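Local coordinates for protein tryptophan halogenase superfamily (Brevundimonas sp. BAL3, PDB 6FRL) that probably catalyses the flavin-dependent halogenation of aromatic substrates, with a preference for bromination over chlorination, at residues 87-93 / 266-272. Numbering follows the deposited sequence.
Sequences GIRFLDW and PFTRVTA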
ATOM      1  N   GLY B  87     -21.339 -11.162  -3.321  1.00 33.25           N
ATOM      2  CA  GLY B  87     -20.918 -10.949  -1.925  1.00 33.10           C
ATOM      3  C   GLY B  87     -21.387 -12.077  -1.008  1.00 30.59           C
ATOM      4  O   GLY B  87     -21.859 -13.118  -1.483  1.00 34.18           O
ATOM      5  N   ILE B  88     -21.282 -11.890   0.297  1.00 28.60           N
ATOM      6  CA  ILE B  88     -21.743 -12.917   1.251  1.00 28.99           C
ATOM      7  C   ILE B  88     -22.826 -12.339   2.119  1.00 30.04           C
ATOM      8  O   ILE B  88     -22.729 -11.187   2.558  1.00 34.14           O
ATOM      9  CB  ILE B  88     -20.613 -13.391   2.180  1.00 28.94           C
ATOM     10  CG1 ILE B  88     -19.444 -13.939   1.362  1.00 29.08           C
ATOM     11  CG2 ILE B  88     -21.113 -14.426   3.196  1.00 28.57           C
ATOM     12  CD1 ILE B  88     -18.220 -14.277   2.216  1.00 30.40           C
ATOM     13  N   ARG B  89     -23.854 -13.139   2.378  1.00 31.75           N
ATOM     14  CA  ARG B  89     -24.988 -12.690   3.175  1.00 31.58           C
ATOM     15  C   ARG B  89     -24.966 -13.288   4.581  1.00 28.43           C
ATOM     16  O   ARG B  89     -25.065 -14.490   4.728  1.00 32.98           O
ATOM     17  CB  ARG B  89     -26.273 -13.035   2.451  1.00 34.04           C
ATOM     18  CG  ARG B  89     -27.491 -12.368   3.055  1.00 36.96           C
ATOM     19  CD  ARG B  89     -28.673 -12.488   2.137  1.00 37.85           C
ATOM     20  NE  ARG B  89     -29.818 -11.735   2.645  1.00 42.46           N
ATOM     21  CZ  ARG B  89     -30.886 -11.393   1.926  1.00 40.46           C
ATOM     22  NH1 ARG B  89     -31.000 -11.744   0.657  1.00 37.49           N
ATOM     23  NH2 ARG B  89     -31.860 -10.693   2.494  1.00 42.29           N
ATOM     24  N   PHE B  90     -24.806 -12.436   5.591  1.00 28.32           N
ATOM     25  CA  PHE B  90     -24.697 -12.861   7.006  1.00 29.43           C
ATOM     26  C   PHE B  90     -26.064 -12.764   7.698  1.00 32.48           C
ATOM     27  O   PHE B  90     -26.650 -11.664   7.807  1.00 30.50           O
ATOM     28  CB  PHE B  90     -23.647 -12.031   7.750  1.00 26.97           C
ATOM     29  CG  PHE B  90     -22.249 -12.328   7.311  1.00 26.12           C
ATOM     30  CD1 PHE B  90     -21.563 -13.397   7.827  1.00 25.58           C
ATOM     31  CD2 PHE B  90     -21.643 -11.583   6.301  1.00 27.49           C
ATOM     32  CE1 PHE B  90     -20.293 -13.716   7.363  1.00 26.98           C
ATOM     33  CE2 PHE B  90     -20.368 -11.893   5.856  1.00 26.08           C
ATOM     34  CZ  PHE B  90     -19.690 -12.954   6.384  1.00 25.38           C
ATOM     35  N   LEU B  91     -26.576 -13.929   8.117  1.00 32.73           N
ATOM     36  CA  LEU B  91     -27.914 -14.071   8.714  1.00 32.16           C
ATOM     37  C   LEU B  91     -27.788 -14.499  10.153  1.00 31.51           C
ATOM     38  O   LEU B  91     -26.990 -15.411  10.465  1.00 33.72           O
ATOM     39  CB  LEU B  91     -28.764 -15.085   7.937  1.00 34.27           C
ATOM     40  CG  LEU B  91     -29.010 -14.689   6.471  1.00 35.16           C
ATOM     41  CD1 LEU B  91     -29.671 -15.791   5.663  1.00 38.95           C
ATOM     42  CD2 LEU B  91     -29.821 -13.405   6.412  1.00 35.75           C
ATOM     43  N   ASP B  92     -28.517 -13.780  11.017  1.00 30.70           N
ATOM     44  CA  ASP B  92     -28.680 -14.103  12.446  1.00 34.94           C
ATOM     45  C   ASP B  92     -27.406 -13.963  13.310  1.00 36.42           C
ATOM     46  O   ASP B  92     -27.353 -14.580  14.370  1.00 40.09           O
ATOM     47  CB  ASP B  92     -29.316 -15.509  12.665  1.00 34.71           C
ATOM     48  CG  ASP B  92     -30.635 -15.702  11.901  1.00 37.03           C
ATOM     49  OD1 ASP B  92     -31.387 -14.735  11.600  1.00 42.25           O
ATOM     50  OD2 ASP B  92     -30.942 -16.851  11.598  1.00 37.00           O
ATOM     51  N   TRP B  93     -26.409 -13.160  12.902  1.00 37.03           N
ATOM     52  CA  TRP B  93     -25.190 -12.954  13.744  1.00 36.65           C
ATOM     53  C   TRP B  93     -25.423 -11.929  14.865  1.00 38.54           C
ATOM     54  O   TRP B  93     -24.671 -11.885  15.847  1.00 33.53           O
ATOM     55  CB  TRP B  93     -23.943 -12.574  12.901  1.00 34.49           C
ATOM     56  CG  TRP B  93     -23.416 -13.713  12.079  1.00 33.45           C
ATOM     57  CD1 TRP B  93     -24.047 -14.322  11.017  1.00 33.96           C
ATOM     58  CD2 TRP B  93     -22.181 -14.425  12.271  1.00 32.14           C
ATOM     59  NE1 TRP B  93     -23.270 -15.362  10.540  1.00 34.64           N
ATOM     60  CE2 TRP B  93     -22.130 -15.447  11.294  1.00 32.25           C
ATOM     61  CE3 TRP B  93     -21.120 -14.305  13.173  1.00 30.31           C
ATOM     62  CZ2 TRP B  93     -21.056 -16.325  11.195  1.00 33.19           C
ATOM     63  CZ3 TRP B  93     -20.044 -15.179  13.060  1.00 28.94           C
ATOM     64  CH2 TRP B  93     -20.019 -16.170  12.086  1.00 30.38           C
ATOM     65  N   PRO B 266     -27.445 -15.016  -6.341  1.00 31.02           N
ATOM     66  CA  PRO B 266     -26.088 -14.509  -6.597  1.00 30.05           C
ATOM     67  C   PRO B 266     -25.321 -14.074  -5.330  1.00 28.01           C
ATOM     68  O   PRO B 266     -24.666 -13.024  -5.317  1.00 28.52           O
ATOM     69  CB  PRO B 266     -26.337 -13.311  -7.526  1.00 30.69           C
ATOM     70  CG  PRO B 266     -27.667 -12.799  -7.110  1.00 34.12           C
ATOM     71  CD  PRO B 266     -28.459 -13.959  -6.504  1.00 32.54           C
ATOM     72  N   PHE B 267     -25.386 -14.893  -4.294  1.00 27.06           N
ATOM     73  CA  PHE B 267     -24.617 -14.679  -3.078  1.00 29.01           C
ATOM     74  C   PHE B 267     -24.488 -15.969  -2.282  1.00 32.77           C
ATOM     75  O   PHE B 267     -25.280 -16.908  -2.452  1.00 35.90           O
ATOM     76  CB  PHE B 267     -25.244 -13.614  -2.210  1.00 29.15           C
ATOM     77  CG  PHE B 267     -26.698 -13.836  -1.918  1.00 30.23           C
ATOM     78  CD1 PHE B 267     -27.084 -14.729  -0.932  1.00 31.31           C
ATOM     79  CD2 PHE B 267     -27.690 -13.125  -2.629  1.00 31.51           C
ATOM     80  CE1 PHE B 267     -28.445 -14.916  -0.652  1.00 32.97           C
ATOM     81  CE2 PHE B 267     -29.035 -13.303  -2.357  1.00 32.61           C
ATOM     82  CZ  PHE B 267     -29.417 -14.220  -1.381  1.00 32.68           C
ATOM     83  N   THR B 268     -23.478 -16.003  -1.415  1.00 33.76           N
ATOM     84  CA  THR B 268     -23.280 -17.109  -0.488  1.00 34.48           C
ATOM     85  C   THR B 268     -24.086 -16.791   0.775  1.00 36.45           C
ATOM     86  O   THR B 268     -24.117 -15.627   1.216  1.00 36.27           O
ATOM     87  CB  THR B 268     -21.786 -17.231  -0.183  1.00 34.51           C
ATOM     88  OG1 THR B 268     -21.092 -17.430  -1.409  1.00 36.92           O
ATOM     89  CG2 THR B 268     -21.500 -18.379   0.750  1.00 36.45           C
ATOM     90  N   ARG B 269     -24.755 -17.802   1.334  1.00 39.49           N
ATOM     91  CA  ARG B 269     -25.466 -17.637   2.625  1.00 41.61           C
ATOM     92  C   ARG B 269     -24.594 -18.086   3.769  1.00 37.04           C
ATOM     93  O   ARG B 269     -24.090 -19.200   3.720  1.00 34.71           O
ATOM     94  CB  ARG B 269     -26.743 -18.451   2.682  1.00 42.96           C
ATOM     95  CG  ARG B 269     -27.904 -17.862   1.903  1.00 46.89           C
ATOM     96  CD  ARG B 269     -28.980 -18.915   1.658  1.00 53.02           C
ATOM     97  NE  ARG B 269     -29.669 -18.663   0.401  1.00 53.62           N
ATOM     98  CZ  ARG B 269     -30.583 -17.720   0.231  1.00 62.17           C
ATOM     99  NH1 ARG B 269     -30.964 -16.913   1.244  1.00 63.70           N
ATOM    100  NH2 ARG B 269     -31.123 -17.564  -0.979  1.00 65.72           N
ATOM    101  N   VAL B 270     -24.410 -17.226   4.778  1.00 34.34           N
ATOM    102  CA  VAL B 270     -23.728 -17.630   6.015  1.00 36.64           C
ATOM    103  C   VAL B 270     -24.619 -17.383   7.219  1.00 34.02           C
ATOM    104  O   VAL B 270     -24.791 -16.255   7.617  1.00 30.93           O
ATOM    105  CB  VAL B 270     -22.367 -16.937   6.190  1.00 38.43           C
ATOM    106  CG1 VAL B 270     -21.744 -17.283   7.533  1.00 39.16           C
ATOM    107  CG2 VAL B 270     -21.417 -17.369   5.079  1.00 39.15           C
ATOM    108  N   THR B 271     -25.173 -18.465   7.774  1.00 34.25           N
ATOM    109  CA  THR B 271     -26.209 -18.422   8.808  1.00 33.98           C
ATOM    110  C   THR B 271     -25.645 -18.874  10.165  1.00 35.29           C
ATOM    111  O   THR B 271     -25.218 -20.027  10.325  1.00 32.64           O
ATOM    112  CB  THR B 271     -27.410 -19.318   8.430  1.00 34.04           C
ATOM    113  OG1 THR B 271     -27.949 -18.892   7.176  1.00 32.59           O
ATOM    114  CG2 THR B 271     -28.521 -19.253   9.502  1.00 33.06           C
ATOM    115  N   ALA B 272     -25.625 -17.957  11.139  1.00 36.00           N
ATOM    116  CA  ALA B 272     -25.175 -18.306  12.488  1.00 37.44           C
ATOM    117  C   ALA B 272     -26.166 -19.263  13.158  1.00 40.59           C
ATOM    118  O   ALA B 272     -27.385 -19.055  13.082  1.00 37.11           O
ATOM    119  CB  ALA B 272     -25.002 -17.059  13.339  1.00 39.23           C
TER
HETATM  120  O   HOH W   1     -29.982 -18.658  13.282  1.00 37.31           O
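Val270 meets Ile88 and Phe90 on the buried face of two parallel strands, and Trp93 of the loop after strand 87-91 reaches it too. Its branching suits the spot: CG2 meets Ile88 CG2, while CG1, anti to the backbone N (chi1 175°), touches Phe90 CE1 and Trp93 CZ2, 3.8 Å from the latter. The Trp93 indole is wedged between Phe90 CD1 over one face and Ala272 CB over the other. Ala272 CB, small enough to let the indole close in, makes a CH-pi contact 3.7 Å from the centroid of the Trp93 five-membered ring. At the edge, Trp93 NE1 gives a weak 3.4 Å hydrogen bond to Val270 O, which accepts a straight one from Leu91 N. A leucine in place of Trp93 would probably leave the Ala272 methyl without its aromatic face and open a gap beside Val270 CG1.

The parallel ladder alternates, Arg89 N to Thr268 O and Val270 N to Arg89 O both spanning 2.8 Å. On the other, partly exposed face, extended Arg89 lays CD over the Phe267 ring, and its guanidinium salt-bridges Asp99. Where strand 87-91 gives way to loop, one water donates to Asp92 OD2 and Ala272 O. The pair is the one parallel step in an otherwise antiparallel seven-stranded sheet, flanked by strands 99-103 and 276-282, and joins segments over 170 residues apart; His400 of helix 376-402 packs against Phe90.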